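Local coordinates for ABC transporter ATP-binding protein (Leptospira interrogans serovar Copenhageni, PDB 4HZI) that probably binds and hydrolyses ATP as the ATPase subunit of an orphan ABC transporter involved in manganese utilization and tolerance, at residues 35-40 with 89-94. Sequence-based numbering, arbitrary orientation.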
loop_
_atom_site.group_PDB
_atom_site.type_symbol
_atom_site.label_atom_id
_atom_site.label_comp_id
_atom_site.label_asym_id
_atom_site.label_seq_id
_atom_site.Cartn_x
_atom_site.Cartn_y
_atom_site.Cartn_z
ATOM N N LEU A 35 7.408 -11.477 25.288
ATOM C CA LEU A 35 7.507 -12.374 24.114
ATOM C C LEU A 35 8.981 -12.652 23.821
ATOM O O LEU A 35 9.820 -11.729 23.745
ATOM C CB LEU A 35 6.872 -11.741 22.903
ATOM C CG LEU A 35 6.924 -12.605 21.627
ATOM C CD1 LEU A 35 6.050 -13.835 21.809
ATOM C CD2 LEU A 35 6.525 -11.859 20.382
ATOM N N SER A 36 9.323 -13.926 23.647
ATOM C CA SER A 36 10.680 -14.242 23.259
ATOM C C SER A 36 10.697 -15.360 22.232
ATOM O O SER A 36 9.971 -16.334 22.377
ATOM C CB SER A 36 11.561 -14.619 24.417
ATOM O OG SER A 36 11.114 -15.742 25.079
ATOM N N LEU A 37 11.499 -15.143 21.205
ATOM C CA LEU A 37 11.764 -16.148 20.174
ATOM C C LEU A 37 13.264 -16.408 20.199
ATOM O O LEU A 37 14.071 -15.472 20.147
ATOM C CB LEU A 37 11.379 -15.636 18.816
ATOM C CG LEU A 37 9.883 -15.647 18.489
ATOM C CD1 LEU A 37 9.105 -14.605 19.290
ATOM C CD2 LEU A 37 9.663 -15.441 17.026
ATOM N N GLU A 38 13.626 -17.673 20.307
ATOM C CA GLU A 38 15.040 -18.084 20.259
ATOM C C GLU A 38 15.236 -19.131 19.138
ATOM O O GLU A 38 14.700 -20.233 19.242
ATOM C CB GLU A 38 15.413 -18.711 21.593
ATOM C CG GLU A 38 15.296 -17.734 22.750
ATOM C CD GLU A 38 15.764 -18.322 24.072
ATOM O OE1 GLU A 38 15.227 -19.366 24.505
ATOM O OE2 GLU A 38 16.663 -17.723 24.684
ATOM N N LYS A 39 15.926 -18.703 18.085
ATOM C CA LYS A 39 16.290 -19.502 16.933
ATOM C C LYS A 39 15.087 -20.175 16.309
ATOM O O LYS A 39 15.125 -21.366 15.977
ATOM C CB LYS A 39 17.310 -20.567 17.336
ATOM C CG LYS A 39 18.615 -19.996 17.852
ATOM C CD LYS A 39 19.562 -21.140 18.214
ATOM C CE LYS A 39 20.651 -20.681 19.168
ATOM N NZ LYS A 39 21.473 -19.568 18.601
ATOM N N ILE A 40 14.007 -19.423 16.170
ATOM C CA ILE A 40 12.777 -19.942 15.547
ATOM C C ILE A 40 12.957 -20.151 14.058
ATOM O O ILE A 40 13.257 -19.242 13.263
ATOM C CB ILE A 40 11.529 -19.063 15.876
ATOM C CG1 ILE A 40 11.114 -19.271 17.322
ATOM C CG2 ILE A 40 10.361 -19.364 14.927
ATOM C CD1 ILE A 40 10.389 -20.579 17.663
ATOM N N GLY A 89 13.462 -24.369 17.436
ATOM C CA GLY A 89 13.611 -23.171 18.251
ATOM C C GLY A 89 12.518 -23.078 19.291
ATOM O O GLY A 89 11.642 -23.937 19.367
ATOM N N THR A 90 12.557 -22.017 20.096
ATOM C CA THR A 90 11.694 -21.900 21.232
ATOM C C THR A 90 11.019 -20.530 21.234
ATOM O O THR A 90 11.687 -19.533 20.968
ATOM C CB THR A 90 12.500 -22.043 22.535
ATOM O OG1 THR A 90 13.167 -23.315 22.543
ATOM C CG2 THR A 90 11.593 -21.967 23.739
ATOM N N ILE A 91 9.720 -20.516 21.521
ATOM C CA ILE A 91 8.944 -19.262 21.609
ATOM C C ILE A 91 8.183 -19.320 22.917
ATOM O O ILE A 91 7.658 -20.387 23.313
ATOM C CB ILE A 91 8.079 -19.041 20.356
ATOM C CG1 ILE A 91 7.156 -17.821 20.564
ATOM C CG2 ILE A 91 7.285 -20.294 19.999
ATOM C CD1 ILE A 91 6.510 -17.342 19.296
ATOM N N ARG A 92 8.185 -18.194 23.646
ATOM C CA ARG A 92 7.569 -18.146 24.948
ATOM C C ARG A 92 6.749 -16.875 25.087
ATOM O O ARG A 92 7.126 -15.818 24.549
ATOM C CB ARG A 92 8.628 -18.101 26.044
ATOM C CG ARG A 92 9.516 -19.308 26.179
ATOM C CD ARG A 92 10.623 -19.023 27.189
ATOM N NE ARG A 92 11.681 -20.012 27.074
ATOM C CZ ARG A 92 11.747 -21.152 27.754
ATOM N NH1 ARG A 92 10.810 -21.483 28.650
ATOM N NH2 ARG A 92 12.776 -21.970 27.544
ATOM N N LEU A 93 5.648 -17.013 25.801
ATOM C CA LEU A 93 4.895 -15.912 26.341
ATOM C C LEU A 93 5.194 -15.904 27.827
ATOM O O LEU A 93 4.944 -16.884 28.557
ATOM C CB LEU A 93 3.403 -16.089 25.997
ATOM C CG LEU A 93 2.464 -14.985 26.477
ATOM C CD1 LEU A 93 2.826 -13.661 25.800
ATOM C CD2 LEU A 93 1.030 -15.393 26.190
ATOM N N PHE A 94 5.794 -14.812 28.280
ATOM C CA PHE A 94 6.374 -14.749 29.633
ATOM C C PHE A 94 7.257 -15.984 29.827
ATOM O O PHE A 94 8.101 -16.274 28.981
ATOM C CB PHE A 94 5.265 -14.562 30.705
ATOM C CG PHE A 94 4.519 -13.236 30.596
ATOM C CD1 PHE A 94 5.148 -12.031 30.905
ATOM C CD2 PHE A 94 3.190 -13.201 30.187
ATOM C CE1 PHE A 94 4.463 -10.827 30.790
ATOM C CE2 PHE A 94 2.504 -12.002 30.071
ATOM C CZ PHE A 94 3.144 -10.814 30.372
HETATM O O HOH W 1 12.146 -18.147 23.580
HETATM O O HOH W 2 9.106 -14.604 27.071
HETATM O O HOH W 3 15.958 -22.195 20.752
#
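Leu37 and Ile91 lie side by side on the buried face of an antiparallel ladder, part of the antiparallel beta subdomain found in ABC ATPases. Strand 36-42 runs here between 53-58 and 90-93. With CG1 trans to the backbone N (chi1 173°) and the chain extended beyond it, Ile91 brings its CD1 to 3.8 Å from Leu37 CD1. Ile40 CD1 packs against the CB and CG2 side of Ile91, 3.9 Å from CB, and also lies against the backbone of Thr90. Branched aliphatic residues suit this face because helix 73-80, which follows the probable Walker A loop, packs on it: Leu76 meets Leu37, while Leu79 touches both Ile40 and Ile91.

Two hydrogen-bonded pairs, Ser36 with Arg92 and Glu38 with Thr90, supply four backbone bonds. In the straightest, Glu38 N meets Thr90 O at 2.8 Å with an N-H...O angle of 169°. Ser36 O accepts from Arg92 N and also receives a CA-H...O contact from Ile91.

The opposite face, bearing Ser36, Glu38, Thr90 and Arg92, is looser and hydrated, a setting that suits polar and charged residues. Glu38 OE1 lies at the edge of the Arg92 guanidinium, near its plane, but 4.4 Å from NE, too far for a salt bridge; any attraction is probably modest. The small Ser36 leaves room for the arginine's aliphatic stem, its OG sitting 3.6 Å from Arg92 CB.

Where the ladder ends, Lys39 and Ile40 both face Val53 in a G1 beta bulge. Gly89, with positive phi, fits closely there: its CA lies 3.3 Å from Lys39 O, in a CA-H...O contact. On the wet face, one water links the strands, bonded to Ser36 OG and donating to Thr90 O, 3.0 Å from each.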